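Local coordinates for protein lipase (Rhizopus niveus, PDB 1LGY) that hydrolyses the ester bonds of triacylglycerols and their partial glycerides, with a strong preference for the 1 and 3 positions, releasing fatty acids, at residues F97-V108 with V180-Y188. Numbering follows the deposited sequence.
Sequences FSDYKPVKGAKV and VGNPTFAYY
Phe185 drives the edge of its ring against one face of Tyr100, a T-shaped pair with centroids 5.2 Å apart and planes at 88°; Pro102 CD covers the opposite face of the tyrosine. Two CH-pi contacts extend it. Val108 CG1 lies over a face of Phe185, 3.8 Å from the ring centroid, and Val103 CG2 sits above the centre of the Tyr188 ring, 3.5 Å from its CD1. Both Phe185 and Tyr188 hold CG anti to the backbone N, which sends their rings off the helix toward the hairpin. One turn before Tyr188, the methyl CG2 of Thr184 packs on the backbone of Gly105 and Ala106. A backbone hydrogen bond also joins the segments: Asn182 N, at the N-cap position, donates to Lys107 O at 3.0 Å, nearly straight at 166°, beside a single bridge pairing Val108 with Gly181. Away from the helix, Lys107 NZ forms a salt bridge with Asp99 OD1 (2.8 Å) that ties the two hairpin strands together. The hydroxyls of Tyr100 and Tyr188 both bond to Gln160 of helix 146-161. The contact thus packs a peripheral beta-hairpin onto the start of helix 183-192 and the loop before it in an alpha/beta-hydrolase fold.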
# COMPACT_ATOMS: atom_id res chain seq x y z
N PHE A 97 -6.62 -12.87 14.34
CA PHE A 97 -5.31 -13.07 13.74
C PHE A 97 -5.07 -14.44 13.14
O PHE A 97 -5.75 -15.40 13.48
CB PHE A 97 -4.24 -12.90 14.77
CG PHE A 97 -3.90 -11.51 15.26
CD1 PHE A 97 -3.03 -10.73 14.50
CD2 PHE A 97 -4.40 -11.05 16.47
CE1 PHE A 97 -2.64 -9.47 14.95
CE2 PHE A 97 -4.02 -9.81 16.92
CZ PHE A 97 -3.14 -9.02 16.17
N SER A 98 -4.06 -14.51 12.26
CA SER A 98 -3.50 -15.77 11.75
C SER A 98 -1.99 -15.69 12.00
O SER A 98 -1.40 -14.61 12.17
CB SER A 98 -3.63 -15.97 10.26
OG SER A 98 -4.95 -16.30 9.86
N ASP A 99 -1.33 -16.83 12.01
CA ASP A 99 0.10 -16.88 12.23
C ASP A 99 0.76 -16.54 10.94
O ASP A 99 0.30 -16.91 9.86
CB ASP A 99 0.59 -18.27 12.66
CG ASP A 99 0.42 -18.56 14.15
OD1 ASP A 99 0.39 -17.61 14.94
OD2 ASP A 99 0.36 -19.75 14.52
N TYR A 100 1.85 -15.78 11.16
CA TYR A 100 2.68 -15.35 10.08
C TYR A 100 3.79 -16.37 10.07
O TYR A 100 4.79 -16.21 10.75
CB TYR A 100 3.24 -13.94 10.35
CG TYR A 100 3.78 -13.35 9.08
CD1 TYR A 100 2.99 -13.38 7.94
CD2 TYR A 100 5.06 -12.81 9.04
CE1 TYR A 100 3.49 -12.88 6.75
CE2 TYR A 100 5.56 -12.30 7.83
CZ TYR A 100 4.77 -12.36 6.71
OH TYR A 100 5.26 -11.95 5.51
N LYS A 101 3.59 -17.40 9.26
CA LYS A 101 4.49 -18.52 9.18
C LYS A 101 5.95 -18.25 8.91
O LYS A 101 6.75 -19.05 9.41
CB LYS A 101 4.00 -19.52 8.12
CG LYS A 101 2.89 -20.35 8.84
CD LYS A 101 2.26 -21.54 8.13
CE LYS A 101 1.23 -21.08 7.15
NZ LYS A 101 0.51 -22.22 6.70
N PRO A 102 6.37 -17.21 8.16
CA PRO A 102 7.78 -16.91 7.96
C PRO A 102 8.53 -16.47 9.19
O PRO A 102 9.70 -16.76 9.31
CB PRO A 102 7.78 -15.88 6.88
CG PRO A 102 6.63 -16.33 6.03
CD PRO A 102 5.59 -16.55 7.12
N VAL A 103 7.86 -15.82 10.14
CA VAL A 103 8.51 -15.25 11.32
C VAL A 103 7.86 -15.74 12.59
O VAL A 103 6.64 -15.63 12.72
CB VAL A 103 8.43 -13.74 11.27
CG1 VAL A 103 9.20 -13.16 12.43
CG2 VAL A 103 8.99 -13.25 9.94
N LYS A 104 8.72 -16.29 13.47
CA LYS A 104 8.36 -16.87 14.76
C LYS A 104 8.03 -15.73 15.68
O LYS A 104 8.73 -14.73 15.74
CB LYS A 104 9.57 -17.77 15.23
CG LYS A 104 10.49 -17.68 16.47
CD LYS A 104 9.80 -18.08 17.80
CE LYS A 104 10.72 -17.93 19.01
NZ LYS A 104 9.90 -17.90 20.21
N GLY A 105 6.79 -15.86 16.16
CA GLY A 105 6.20 -14.86 17.01
C GLY A 105 5.29 -13.88 16.28
O GLY A 105 4.58 -13.09 16.93
N ALA A 106 5.30 -13.86 14.95
CA ALA A 106 4.47 -12.93 14.18
C ALA A 106 3.10 -13.48 13.84
O ALA A 106 2.91 -14.69 13.69
CB ALA A 106 5.19 -12.60 12.90
N LYS A 107 2.14 -12.55 13.72
CA LYS A 107 0.75 -12.82 13.36
C LYS A 107 0.20 -11.64 12.57
O LYS A 107 0.39 -10.49 12.92
CB LYS A 107 -0.14 -12.97 14.55
CG LYS A 107 0.19 -14.14 15.45
CD LYS A 107 -0.83 -14.09 16.56
CE LYS A 107 -0.38 -15.01 17.68
NZ LYS A 107 -0.57 -16.41 17.34
N VAL A 108 -0.51 -11.87 11.50
CA VAL A 108 -1.09 -10.80 10.70
C VAL A 108 -2.61 -10.96 10.72
O VAL A 108 -3.11 -12.03 11.07
CB VAL A 108 -0.56 -10.90 9.24
CG1 VAL A 108 0.93 -10.61 9.22
CG2 VAL A 108 -0.76 -12.30 8.69
N VAL A 180 -1.90 -4.25 9.81
CA VAL A 180 -1.83 -5.60 9.31
C VAL A 180 -1.37 -6.61 10.35
O VAL A 180 -1.79 -7.75 10.31
CB VAL A 180 -0.89 -5.60 8.11
CG1 VAL A 180 -0.82 -7.00 7.53
CG2 VAL A 180 -1.42 -4.72 6.97
N GLY A 181 -0.53 -6.27 11.30
CA GLY A 181 -0.01 -7.33 12.15
C GLY A 181 0.24 -6.86 13.55
O GLY A 181 0.13 -5.69 13.84
N ASN A 182 0.61 -7.84 14.39
CA ASN A 182 0.94 -7.67 15.80
C ASN A 182 2.32 -7.04 16.02
O ASN A 182 3.02 -6.82 15.02
CB ASN A 182 0.83 -9.07 16.43
CG ASN A 182 2.02 -9.95 16.08
OD1 ASN A 182 2.54 -10.69 16.92
ND2 ASN A 182 2.54 -9.92 14.86
N PRO A 183 2.82 -6.71 17.22
CA PRO A 183 4.12 -6.06 17.35
C PRO A 183 5.31 -6.81 16.80
O PRO A 183 6.16 -6.16 16.18
CB PRO A 183 4.21 -5.77 18.83
CG PRO A 183 2.76 -5.64 19.28
CD PRO A 183 2.10 -6.72 18.51
N THR A 184 5.42 -8.15 16.97
CA THR A 184 6.52 -8.91 16.40
C THR A 184 6.52 -8.77 14.90
O THR A 184 7.58 -8.77 14.29
CB THR A 184 6.45 -10.42 16.74
OG1 THR A 184 6.61 -10.59 18.17
CG2 THR A 184 7.50 -11.22 15.96
N PHE A 185 5.38 -8.67 14.20
CA PHE A 185 5.41 -8.57 12.75
C PHE A 185 5.92 -7.19 12.42
O PHE A 185 6.75 -7.06 11.54
CB PHE A 185 4.01 -8.78 12.16
CG PHE A 185 3.79 -8.35 10.73
CD1 PHE A 185 4.15 -9.17 9.68
CD2 PHE A 185 3.21 -7.08 10.47
CE1 PHE A 185 3.95 -8.75 8.35
CE2 PHE A 185 3.02 -6.67 9.15
CZ PHE A 185 3.39 -7.51 8.10
N ALA A 186 5.48 -6.18 13.14
CA ALA A 186 5.93 -4.83 12.91
C ALA A 186 7.44 -4.69 13.02
O ALA A 186 8.13 -4.06 12.21
CB ALA A 186 5.27 -3.93 13.95
N TYR A 187 7.95 -5.39 14.03
CA TYR A 187 9.34 -5.34 14.32
C TYR A 187 10.07 -5.94 13.16
O TYR A 187 10.98 -5.31 12.63
CB TYR A 187 9.64 -6.11 15.61
CG TYR A 187 11.14 -6.28 15.84
CD1 TYR A 187 11.87 -5.19 16.31
CD2 TYR A 187 11.80 -7.47 15.52
CE1 TYR A 187 13.25 -5.28 16.45
CE2 TYR A 187 13.19 -7.56 15.66
CZ TYR A 187 13.89 -6.45 16.12
OH TYR A 187 15.25 -6.48 16.21
N TYR A 188 9.66 -7.10 12.69
CA TYR A 188 10.32 -7.75 11.57
C TYR A 188 10.35 -6.87 10.34
O TYR A 188 11.32 -6.90 9.60
CB TYR A 188 9.60 -9.09 11.30
CG TYR A 188 9.82 -9.66 9.91
CD1 TYR A 188 10.97 -10.39 9.63
CD2 TYR A 188 8.90 -9.39 8.89
CE1 TYR A 188 11.23 -10.85 8.32
CE2 TYR A 188 9.15 -9.83 7.59
CZ TYR A 188 10.31 -10.56 7.31
OH TYR A 188 10.59 -10.94 6.02